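Local coordinates for uncharacterized protein (Bacteroides ovatus, PDB 4IRT) that is of unknown function but, as a putative neuraminidase with a BNR repeat-like beta-propeller domain, may act on sialic acid-containing glycans, at residues R148-Y156 against T164-D172; I171-Q182 against H192-T200. All blocks are in the same frame, centred on the assembly; numbering follows the deposited sequence.

Contact 1. Residues R148-Y156 against T164-D172. With EDO (1,2-ethanediol), chain K.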
loop_
_atom_site.group_PDB
_atom_site.type_symbol
_atom_site.label_atom_id
_atom_site.label_comp_id
_atom_site.label_asym_id
_atom_site.label_seq_id
_atom_site.Cartn_x
_atom_site.Cartn_y
_atom_site.Cartn_z
ATOM N N ARG A 148 -19.345 2.532 8.155
ATOM C CA ARG A 148 -18.472 2.915 9.255
ATOM C C ARG A 148 -17.045 2.485 8.971
ATOM O O ARG A 148 -16.778 1.471 8.342
ATOM C CB ARG A 148 -18.904 2.355 10.624
ATOM C CG ARG A 148 -20.157 2.998 11.208
ATOM C CD ARG A 148 -21.368 2.166 10.849
ATOM N NE ARG A 148 -22.635 2.856 11.017
ATOM C CZ ARG A 148 -23.823 2.265 10.885
ATOM N NH1 ARG A 148 -23.908 0.963 10.593
ATOM N NH2 ARG A 148 -24.931 2.974 11.053
ATOM N N GLY A 149 -16.132 3.283 9.492
ATOM C CA GLY A 149 -14.748 3.139 9.242
ATOM C C GLY A 149 -14.092 3.843 10.405
ATOM O O GLY A 149 -14.589 4.926 10.891
ATOM N N ASN A 150 -13.062 3.182 10.915
ATOM C CA ASN A 150 -12.181 3.753 11.911
ATOM C C ASN A 150 -10.829 3.092 11.798
ATOM O O ASN A 150 -10.741 1.879 11.670
ATOM C CB ASN A 150 -12.731 3.551 13.323
ATOM C CG ASN A 150 -11.847 4.206 14.391
ATOM O OD1 ASN A 150 -11.526 5.396 14.307
ATOM N ND2 ASN A 150 -11.450 3.429 15.390
ATOM N N LEU A 151 -9.774 3.891 11.846
ATOM C CA LEU A 151 -8.416 3.351 11.791
ATOM C C LEU A 151 -8.030 2.731 13.128
ATOM O O LEU A 151 -8.020 3.411 14.156
ATOM C CB LEU A 151 -7.417 4.466 11.449
ATOM C CG LEU A 151 -5.961 4.057 11.181
ATOM C CD1 LEU A 151 -5.267 5.172 10.397
ATOM C CD2 LEU A 151 -5.198 3.755 12.474
ATOM N N VAL A 152 -7.688 1.436 13.116
ATOM C CA VAL A 152 -7.218 0.763 14.314
ATOM C C VAL A 152 -5.778 0.310 14.092
ATOM O O VAL A 152 -5.449 -0.220 13.036
ATOM C CB VAL A 152 -8.100 -0.447 14.639
ATOM C CG1 VAL A 152 -7.599 -1.209 15.847
ATOM C CG2 VAL A 152 -9.540 0.013 14.837
HETATM N N MSE A 153 -4.956 0.521 15.114
HETATM C CA MSE A 153 -3.527 0.307 15.053
HETATM C C MSE A 153 -3.060 -0.486 16.246
HETATM O O MSE A 153 -3.297 -0.134 17.420
HETATM C CB MSE A 153 -2.835 1.670 14.937
HETATM C CG MSE A 153 -1.318 1.599 15.043
HETATM SE SE MSE A 153 -0.477 3.375 14.952
HETATM C CE MSE A 153 -0.951 3.898 13.130
ATOM N N ASN A 154 -2.390 -1.583 15.936
ATOM C CA ASN A 154 -1.828 -2.485 16.918
ATOM C C ASN A 154 -0.331 -2.637 16.730
ATOM O O ASN A 154 0.201 -2.358 15.659
ATOM C CB ASN A 154 -2.419 -3.876 16.737
ATOM C CG ASN A 154 -3.910 -3.936 16.976
ATOM O OD1 ASN A 154 -4.481 -3.149 17.724
ATOM N ND2 ASN A 154 -4.554 -4.917 16.337
ATOM N N ARG A 155 0.326 -3.141 17.771
ATOM C CA ARG A 155 1.745 -3.432 17.745
ATOM C C ARG A 155 2.017 -4.849 18.215
ATOM O O ARG A 155 1.428 -5.312 19.195
ATOM C CB ARG A 155 2.542 -2.455 18.617
ATOM C CG ARG A 155 4.051 -2.731 18.647
ATOM C CD ARG A 155 4.771 -1.608 19.374
ATOM N NE ARG A 155 6.189 -1.869 19.654
ATOM C CZ ARG A 155 6.965 -1.039 20.360
ATOM N NH1 ARG A 155 6.475 0.102 20.863
ATOM N NH2 ARG A 155 8.226 -1.352 20.603
ATOM N N TYR A 156 2.931 -5.524 17.526
ATOM C CA TYR A 156 3.361 -6.874 17.891
ATOM C C TYR A 156 4.707 -6.802 18.566
ATOM O O TYR A 156 5.689 -6.382 17.958
ATOM C CB TYR A 156 3.486 -7.756 16.662
ATOM C CG TYR A 156 3.882 -9.185 16.971
ATOM C CD1 TYR A 156 2.971 -10.063 17.555
ATOM C CD2 TYR A 156 5.150 -9.661 16.669
ATOM C CE1 TYR A 156 3.309 -11.386 17.829
ATOM C CE2 TYR A 156 5.501 -10.992 16.936
ATOM C CZ TYR A 156 4.575 -11.835 17.513
ATOM O OH TYR A 156 4.897 -13.134 17.784
ATOM N N THR A 164 -0.718 -5.675 21.075
ATOM C CA THR A 164 -1.472 -4.750 21.901
ATOM C C THR A 164 -1.957 -3.566 21.084
ATOM O O THR A 164 -1.357 -3.181 20.076
ATOM C CB THR A 164 -0.623 -4.225 23.066
ATOM O OG1 THR A 164 0.585 -3.670 22.542
ATOM C CG2 THR A 164 -0.303 -5.361 24.035
ATOM N N ARG A 165 -3.066 -2.992 21.514
ATOM C CA ARG A 165 -3.621 -1.835 20.844
ATOM C C ARG A 165 -2.704 -0.619 21.054
ATOM O O ARG A 165 -2.284 -0.353 22.178
ATOM C CB ARG A 165 -5.023 -1.550 21.380
ATOM C CG ARG A 165 -5.722 -0.401 20.681
ATOM C CD ARG A 165 -6.242 -0.801 19.310
ATOM N NE ARG A 165 -7.584 -1.382 19.441
ATOM C CZ ARG A 165 -7.933 -2.634 19.163
ATOM N NH1 ARG A 165 -7.064 -3.517 18.740
ATOM N NH2 ARG A 165 -9.187 -3.007 19.331
ATOM N N VAL A 166 -2.427 0.117 19.990
ATOM C CA VAL A 166 -1.673 1.383 20.063
ATOM C C VAL A 166 -2.606 2.579 20.010
ATOM O O VAL A 166 -2.539 3.478 20.864
ATOM C CB VAL A 166 -0.621 1.482 18.949
ATOM C CG1 VAL A 166 0.093 2.831 18.997
ATOM C CG2 VAL A 166 0.379 0.335 19.088
ATOM N N GLN A 167 -3.478 2.611 19.007
ATOM C CA GLN A 167 -4.509 3.637 18.985
ATOM C C GLN A 167 -5.852 3.038 18.622
ATOM O O GLN A 167 -5.969 2.300 17.642
ATOM C CB GLN A 167 -4.187 4.772 18.012
ATOM C CG GLN A 167 -2.925 5.575 18.295
ATOM C CD GLN A 167 -2.955 6.390 19.580
ATOM O OE1 GLN A 167 -4.002 6.607 20.178
ATOM N NE2 GLN A 167 -1.788 6.835 20.018
ATOM N N ASP A 168 -6.822 3.366 19.458
ATOM C CA ASP A 168 -8.239 3.091 19.242
ATOM C C ASP A 168 -8.868 4.164 18.385
ATOM O O ASP A 168 -9.726 3.865 17.566
ATOM C CB ASP A 168 -8.972 3.093 20.597
ATOM C CG ASP A 168 -8.726 1.834 21.382
ATOM O OD1 ASP A 168 -9.046 0.762 20.836
ATOM O OD2 ASP A 168 -8.226 1.909 22.540
ATOM N N ILE A 169 -8.532 5.423 18.655
ATOM C CA ILE A 169 -8.981 6.510 17.791
ATOM C C ILE A 169 -7.861 7.507 17.476
ATOM O O ILE A 169 -7.483 8.357 18.307
ATOM C CB ILE A 169 -10.206 7.251 18.350
ATOM C CG1 ILE A 169 -11.264 6.264 18.880
ATOM C CG2 ILE A 169 -10.806 8.118 17.252
ATOM C CD1 ILE A 169 -12.567 6.912 19.283
ATOM N N LEU A 170 -7.359 7.408 16.254
ATOM C CA LEU A 170 -6.280 8.236 15.780
ATOM C C LEU A 170 -6.803 9.321 14.853
ATOM O O LEU A 170 -6.448 10.483 15.014
ATOM C CB LEU A 170 -5.261 7.358 15.053
ATOM C CG LEU A 170 -4.020 8.044 14.511
ATOM C CD1 LEU A 170 -3.329 8.897 15.574
ATOM C CD2 LEU A 170 -3.066 6.976 13.992
ATOM N N ILE A 171 -7.662 8.929 13.899
ATOM C CA ILE A 171 -8.310 9.858 12.978
ATOM C C ILE A 171 -9.801 9.805 13.279
ATOM O O ILE A 171 -10.401 8.730 13.307
ATOM C CB ILE A 171 -8.050 9.503 11.512
ATOM C CG1 ILE A 171 -6.560 9.471 11.181
ATOM C CG2 ILE A 171 -8.704 10.503 10.583
ATOM C CD1 ILE A 171 -6.276 8.910 9.798
ATOM N N ASP A 172 -10.382 10.974 13.558
ATOM C CA ASP A 172 -11.757 11.082 13.999
ATOM C C ASP A 172 -12.594 11.694 12.884
ATOM O O ASP A 172 -12.418 12.859 12.546
ATOM C CB ASP A 172 -11.818 11.965 15.263
ATOM C CG ASP A 172 -13.172 11.947 15.949
ATOM O OD1 ASP A 172 -14.129 11.274 15.478
ATOM O OD2 ASP A 172 -13.272 12.629 16.999
HETATM C C1 EDO K . -11.883 8.167 10.129
HETATM O O1 EDO K . -13.156 7.587 10.404
HETATM C C2 EDO K . -10.783 7.097 10.224
HETATM O O2 EDO K . -10.602 6.628 11.565
HETATM O O HOH W 1 -8.769 5.918 14.267
HETATM O O HOH W 2 -7.283 -5.546 16.870
HETATM O O HOH W 3 2.604 -5.431 22.193
#
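Val152 CG1 lies over one face of the Arg165 guanidinium, off toward its rim and 3.6 Å from Arg165 CZ, while Asn154 OD1 and Asp168 OD1 meet the edge of the same group in its plane. Arg165 NH1 reaches a lone pair of Asn154 OD1 at 2.8 Å, the amide and guanidinium planes only 23° apart; NE forms a salt bridge with Asp168 OD1, approaching from above the carboxylate plane. Bends at chi2 (76°) and chi3 (87°) turn the arginine head toward Asn154 and Asp168, and Asp120 is a further salt-bridge partner, at NH2. On the other side of the strand, Met153, a selenomethionine, sets CG 4.0 Å from Val166 CB and reaches Leu170 CD2 with CE, and Leu151 CD1 touches Ile171 CD1. The antiparallel hairpin carries a classic beta bulge: Met153 O accepts both Val166 N (2.7 Å) and Gln167 N (3.2 Å). Past it, Asn150 ND2 bonds Asp168 O at 2.8 Å, nearly straight along the carbonyl direction. Water 1 joins Asn150 OD1 and Leu151 O to Leu170 N, and O2 of an ethanediol, probably from the crystallisation liquor, accepts from Leu151 N and donates to Ile171 O. Where the strands part, side-chain amide, water and diol thus replace direct backbone pairing, and the in-plane bonds at two edges probably fix the rotation of the arginine head.

Contact 2. Residues I171-Q182 against H192-T200. With EDO (1,2-ethanediol), chain K.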
loop_
_atom_site.group_PDB
_atom_site.type_symbol
_atom_site.label_atom_id
_atom_site.label_comp_id
_atom_site.label_asym_id
_atom_site.label_seq_id
_atom_site.Cartn_x
_atom_site.Cartn_y
_atom_site.Cartn_z
ATOM N N ILE A 171 -7.662 8.929 13.899
ATOM C CA ILE A 171 -8.310 9.858 12.978
ATOM C C ILE A 171 -9.801 9.805 13.279
ATOM O O ILE A 171 -10.401 8.730 13.307
ATOM C CB ILE A 171 -8.050 9.503 11.512
ATOM C CG1 ILE A 171 -6.560 9.471 11.181
ATOM C CG2 ILE A 171 -8.704 10.503 10.583
ATOM C CD1 ILE A 171 -6.276 8.910 9.798
ATOM N N ASP A 172 -10.382 10.974 13.558
ATOM C CA ASP A 172 -11.757 11.082 13.999
ATOM C C ASP A 172 -12.594 11.694 12.884
ATOM O O ASP A 172 -12.418 12.859 12.546
ATOM C CB ASP A 172 -11.818 11.965 15.263
ATOM C CG ASP A 172 -13.172 11.947 15.949
ATOM O OD1 ASP A 172 -14.129 11.274 15.478
ATOM O OD2 ASP A 172 -13.272 12.629 16.999
ATOM N N GLY A 173 -13.496 10.886 12.341
ATOM C CA GLY A 173 -14.473 11.325 11.349
ATOM C C GLY A 173 -15.685 12.001 11.952
ATOM O O GLY A 173 -16.562 12.438 11.217
ATOM N N GLU A 174 -15.741 12.062 13.286
ATOM C CA GLU A 174 -16.746 12.822 14.024
ATOM C C GLU A 174 -18.184 12.476 13.641
ATOM O O GLU A 174 -19.059 13.360 13.623
ATOM C CB GLU A 174 -16.533 14.338 13.865
ATOM C CG GLU A 174 -15.177 14.845 14.320
ATOM C CD GLU A 174 -15.031 16.327 14.097
ATOM O OE1 GLU A 174 -15.572 17.098 14.910
ATOM O OE2 GLU A 174 -14.399 16.719 13.111
ATOM N N ASN A 175 -18.413 11.202 13.369
ATOM C CA ASN A 175 -19.722 10.704 12.902
ATOM C C ASN A 175 -20.272 11.405 11.671
ATOM O O ASN A 175 -21.467 11.407 11.460
ATOM C CB ASN A 175 -20.744 10.755 14.041
ATOM C CG ASN A 175 -20.272 9.984 15.271
ATOM O OD1 ASN A 175 -19.918 8.806 15.179
ATOM N ND2 ASN A 175 -20.239 10.646 16.413
ATOM N N LYS A 176 -19.378 11.953 10.848
ATOM C CA LYS A 176 -19.731 12.776 9.695
ATOM C C LYS A 176 -19.082 12.257 8.419
ATOM O O LYS A 176 -19.709 12.209 7.370
ATOM C CB LYS A 176 -19.209 14.217 9.893
ATOM C CG LYS A 176 -20.065 15.063 10.780
ATOM C CD LYS A 176 -19.589 16.493 10.794
ATOM C CE LYS A 176 -20.509 17.325 11.656
ATOM N NZ LYS A 176 -19.772 18.494 12.204
ATOM N N ARG A 177 -17.791 11.926 8.530
ATOM C CA ARG A 177 -16.946 11.675 7.372
ATOM C C ARG A 177 -16.055 10.461 7.604
ATOM O O ARG A 177 -15.852 10.034 8.737
ATOM C CB ARG A 177 -16.086 12.911 7.045
ATOM C CG ARG A 177 -15.074 13.313 8.138
ATOM C CD ARG A 177 -14.349 14.605 7.800
ATOM N NE ARG A 177 -15.257 15.730 7.564
ATOM C CZ ARG A 177 -15.812 16.483 8.511
ATOM N NH1 ARG A 177 -15.514 16.298 9.797
ATOM N NH2 ARG A 177 -16.664 17.448 8.174
ATOM N N ASN A 178 -15.571 9.898 6.513
ATOM C CA ASN A 178 -14.604 8.840 6.543
ATOM C C ASN A 178 -13.230 9.399 6.158
ATOM O O ASN A 178 -13.111 10.509 5.614
ATOM C CB ASN A 178 -15.001 7.712 5.569
ATOM C CG ASN A 178 -16.216 6.919 6.026
ATOM O OD1 ASN A 178 -17.267 6.943 5.399
ATOM N ND2 ASN A 178 -16.072 6.227 7.110
ATOM N N ALA A 179 -12.210 8.588 6.406
ATOM C CA ALA A 179 -10.856 8.807 5.882
ATOM C C ALA A 179 -10.376 7.566 5.143
ATOM O O ALA A 179 -10.849 6.457 5.435
ATOM C CB ALA A 179 -9.916 9.121 7.019
ATOM N N TYR A 180 -9.443 7.766 4.194
ATOM C CA TYR A 180 -8.685 6.708 3.549
ATOM C C TYR A 180 -7.237 7.082 3.642
ATOM O O TYR A 180 -6.848 8.173 3.213
ATOM C CB TYR A 180 -9.082 6.530 2.090
ATOM C CG TYR A 180 -10.482 6.036 1.975
ATOM C CD1 TYR A 180 -10.758 4.667 2.000
ATOM C CD2 TYR A 180 -11.528 6.920 1.863
ATOM C CE1 TYR A 180 -12.071 4.203 1.917
ATOM C CE2 TYR A 180 -12.838 6.473 1.779
ATOM C CZ TYR A 180 -13.100 5.115 1.815
ATOM O OH TYR A 180 -14.410 4.703 1.747
ATOM N N TRP A 181 -6.457 6.168 4.211
ATOM C CA TRP A 181 -5.092 6.449 4.620
ATOM C C TRP A 181 -4.068 5.548 3.956
ATOM O O TRP A 181 -4.405 4.544 3.370
ATOM C CB TRP A 181 -4.966 6.316 6.150
ATOM C CG TRP A 181 -5.433 4.971 6.676
ATOM C CD1 TRP A 181 -4.746 3.817 6.719
ATOM C CD2 TRP A 181 -6.741 4.690 7.220
ATOM N NE1 TRP A 181 -5.546 2.795 7.245
ATOM C CE2 TRP A 181 -6.771 3.331 7.572
ATOM C CE3 TRP A 181 -7.882 5.470 7.419
ATOM C CZ2 TRP A 181 -7.907 2.727 8.098
ATOM C CZ3 TRP A 181 -8.989 4.890 7.955
ATOM C CH2 TRP A 181 -9.008 3.516 8.281
ATOM N N GLN A 182 -2.808 5.940 4.094
ATOM C CA GLN A 182 -1.624 5.133 3.775
ATOM C C GLN A 182 -0.486 5.519 4.709
ATOM O O GLN A 182 -0.467 6.634 5.258
ATOM C CB GLN A 182 -1.196 5.298 2.290
ATOM C CG GLN A 182 -1.020 6.755 1.821
ATOM C CD GLN A 182 -2.291 7.411 1.327
ATOM O OE1 GLN A 182 -3.218 6.746 0.843
ATOM N NE2 GLN A 182 -2.355 8.746 1.460
ATOM N N HIS A 192 5.033 7.235 9.302
ATOM C CA HIS A 192 4.382 8.296 8.573
ATOM C C HIS A 192 2.961 7.899 8.249
ATOM O O HIS A 192 2.699 6.745 7.951
ATOM C CB HIS A 192 5.140 8.595 7.265
ATOM C CG HIS A 192 6.555 9.026 7.480
ATOM N ND1 HIS A 192 6.916 10.347 7.536
ATOM C CD2 HIS A 192 7.690 8.315 7.696
ATOM C CE1 HIS A 192 8.213 10.444 7.775
ATOM N NE2 HIS A 192 8.712 9.222 7.859
ATOM N N LEU A 193 2.060 8.872 8.263
ATOM C CA LEU A 193 0.643 8.647 7.967
ATOM C C LEU A 193 0.082 9.801 7.162
ATOM O O LEU A 193 0.224 10.957 7.553
ATOM C CB LEU A 193 -0.122 8.559 9.297
ATOM C CG LEU A 193 -1.651 8.594 9.280
ATOM C CD1 LEU A 193 -2.236 7.374 8.620
ATOM C CD2 LEU A 193 -2.152 8.702 10.710
ATOM N N SER A 194 -0.575 9.493 6.049
ATOM C CA SER A 194 -1.328 10.503 5.275
ATOM C C SER A 194 -2.691 9.935 4.887
ATOM O O SER A 194 -2.906 8.694 4.882
ATOM C CB SER A 194 -0.568 10.964 4.037
ATOM O OG SER A 194 -0.212 9.881 3.215
ATOM N N TRP A 195 -3.619 10.839 4.564
ATOM C CA TRP A 195 -4.988 10.449 4.256
ATOM C C TRP A 195 -5.732 11.525 3.515
ATOM O O TRP A 195 -5.304 12.664 3.507
ATOM C CB TRP A 195 -5.754 10.065 5.529
ATOM C CG TRP A 195 -6.073 11.147 6.489
ATOM C CD1 TRP A 195 -7.289 11.825 6.596
ATOM C CD2 TRP A 195 -5.248 11.645 7.556
ATOM N NE1 TRP A 195 -7.238 12.712 7.640
ATOM C CE2 TRP A 195 -6.008 12.625 8.250
ATOM C CE3 TRP A 195 -3.928 11.401 7.963
ATOM C CZ2 TRP A 195 -5.483 13.367 9.310
ATOM C CZ3 TRP A 195 -3.402 12.135 9.062
ATOM C CH2 TRP A 195 -4.183 13.093 9.715
ATOM N N VAL A 196 -6.845 11.130 2.913
ATOM C CA VAL A 196 -7.825 12.051 2.341
ATOM C C VAL A 196 -9.105 11.863 3.137
ATOM O O VAL A 196 -9.351 10.789 3.730
ATOM C CB VAL A 196 -8.104 11.774 0.836
ATOM C CG1 VAL A 196 -6.777 11.742 0.055
ATOM C CG2 VAL A 196 -8.900 10.492 0.644
ATOM N N TRP A 197 -9.893 12.918 3.195
ATOM C CA TRP A 197 -11.199 12.812 3.751
ATOM C C TRP A 197 -12.155 12.373 2.683
ATOM O O TRP A 197 -11.983 12.701 1.507
ATOM C CB TRP A 197 -11.660 14.155 4.274
ATOM C CG TRP A 197 -10.839 14.692 5.409
ATOM C CD1 TRP A 197 -10.099 15.835 5.402
ATOM C CD2 TRP A 197 -10.722 14.149 6.740
ATOM N NE1 TRP A 197 -9.521 16.037 6.641
ATOM C CE2 TRP A 197 -9.895 15.020 7.477
ATOM C CE3 TRP A 197 -11.258 13.026 7.383
ATOM C CZ2 TRP A 197 -9.587 14.802 8.847
ATOM C CZ3 TRP A 197 -10.955 12.821 8.724
ATOM C CH2 TRP A 197 -10.122 13.700 9.435
ATOM N N ARG A 198 -13.183 11.627 3.078
ATOM C CA ARG A 198 -14.329 11.464 2.191
ATOM C C ARG A 198 -15.563 11.913 2.941
ATOM O O ARG A 198 -15.932 11.320 3.950
ATOM C CB ARG A 198 -14.552 10.052 1.695
ATOM C CG ARG A 198 -15.605 10.104 0.588
ATOM C CD ARG A 198 -16.019 8.783 0.032
ATOM N NE ARG A 198 -15.008 8.222 -0.848
ATOM C CZ ARG A 198 -15.173 7.083 -1.490
ATOM N NH1 ARG A 198 -16.332 6.441 -1.399
ATOM N NH2 ARG A 198 -14.200 6.587 -2.241
ATOM N N GLU A 199 -16.227 12.913 2.404
ATOM C CA GLU A 199 -17.257 13.607 3.117
ATOM C C GLU A 199 -18.547 12.782 3.264
ATOM O O GLU A 199 -19.130 12.774 4.337
ATOM C CB GLU A 199 -17.499 14.960 2.463
ATOM C CG GLU A 199 -18.008 16.021 3.393
ATOM C CD GLU A 199 -17.184 16.225 4.670
ATOM O OE1 GLU A 199 -15.963 16.016 4.732
ATOM O OE2 GLU A 199 -17.780 16.679 5.638
ATOM N N THR A 200 -18.938 12.031 2.219
ATOM C CA THR A 200 -20.120 11.181 2.286
ATOM C C THR A 200 -19.943 9.935 1.404
ATOM O O THR A 200 -18.830 9.566 1.069
ATOM C CB THR A 200 -21.408 12.017 1.981
ATOM O OG1 THR A 200 -22.610 11.253 2.227
ATOM C CG2 THR A 200 -21.410 12.540 0.535
HETATM C C1 EDO K . -11.883 8.167 10.129
HETATM O O1 EDO K . -13.156 7.587 10.404
HETATM C C2 EDO K . -10.783 7.097 10.224
HETATM O O2 EDO K . -10.602 6.628 11.565
HETATM O O HOH W 4 -17.988 9.447 4.142
#
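Trp197 stands between Arg177 and Trp195: Arg177 CD sits above its plane, off toward the rim and 3.5 Å from Trp197 CE3, and Trp195 NE1 on the opposite face, likewise toward the rim. The arginine head is turned steeply, its plane 73° from the indole, and runs alongside Glu199. Gripping side-on, Arg177 NE donates to Glu199 OE1 and Arg177 NH2 to Glu199 OE2, both 2.9 Å; a longer salt bridge, Arg177 NH1 to Glu174 OE2 at 3.5 Å, extends this into a network. A chi1 of 63° sets Arg177 CG between its backbone N and carbonyl carbon, bringing CD over the ring. With this side chain cut back to an alanine, Glu199 would probably lose its paired charge, keeping its bond to His207, and Trp197 the aliphatic packing at its rim. Ile171 places CD1 over the Trp195 five-membered ring, 4.0 Å from its centroid, as a CH-pi contact. On the sheet's other side Tyr180 CE2 lies over a face of the Arg198 guanidinium, whose NE bonds Asn206; Gln182 NE2 donates to Ser194 OG, and Gln182 OE1 accepts from Thr254 N. Strands 178-185 and 191-198 form an antiparallel hairpin, 206-214 flanks 191-198, and Trp181 and Leu193 pack on Leu151 of strand 151-157.

Overall arrangement
Contacts 1 and 2 belong to successive four-stranded antiparallel sheets, as in a beta-propeller: the first joins the last two strands of one, the second the first two of the next, and Ile171 and Asp172 are common to both. Their centres are about 13 Å apart. Both are partly buried, with buried apolar groups where they face each other: Leu170 packs on Leu193, and one ethanediol touches both. Contact 1 is irregular, with aliphatic and selenomethionine packing and a divergence bridged by water and diol, whereas contact 2 keeps regular strand register over 178-182 against 194-198 and relies on tryptophans. Each also has charged pairing near its more exposed parts.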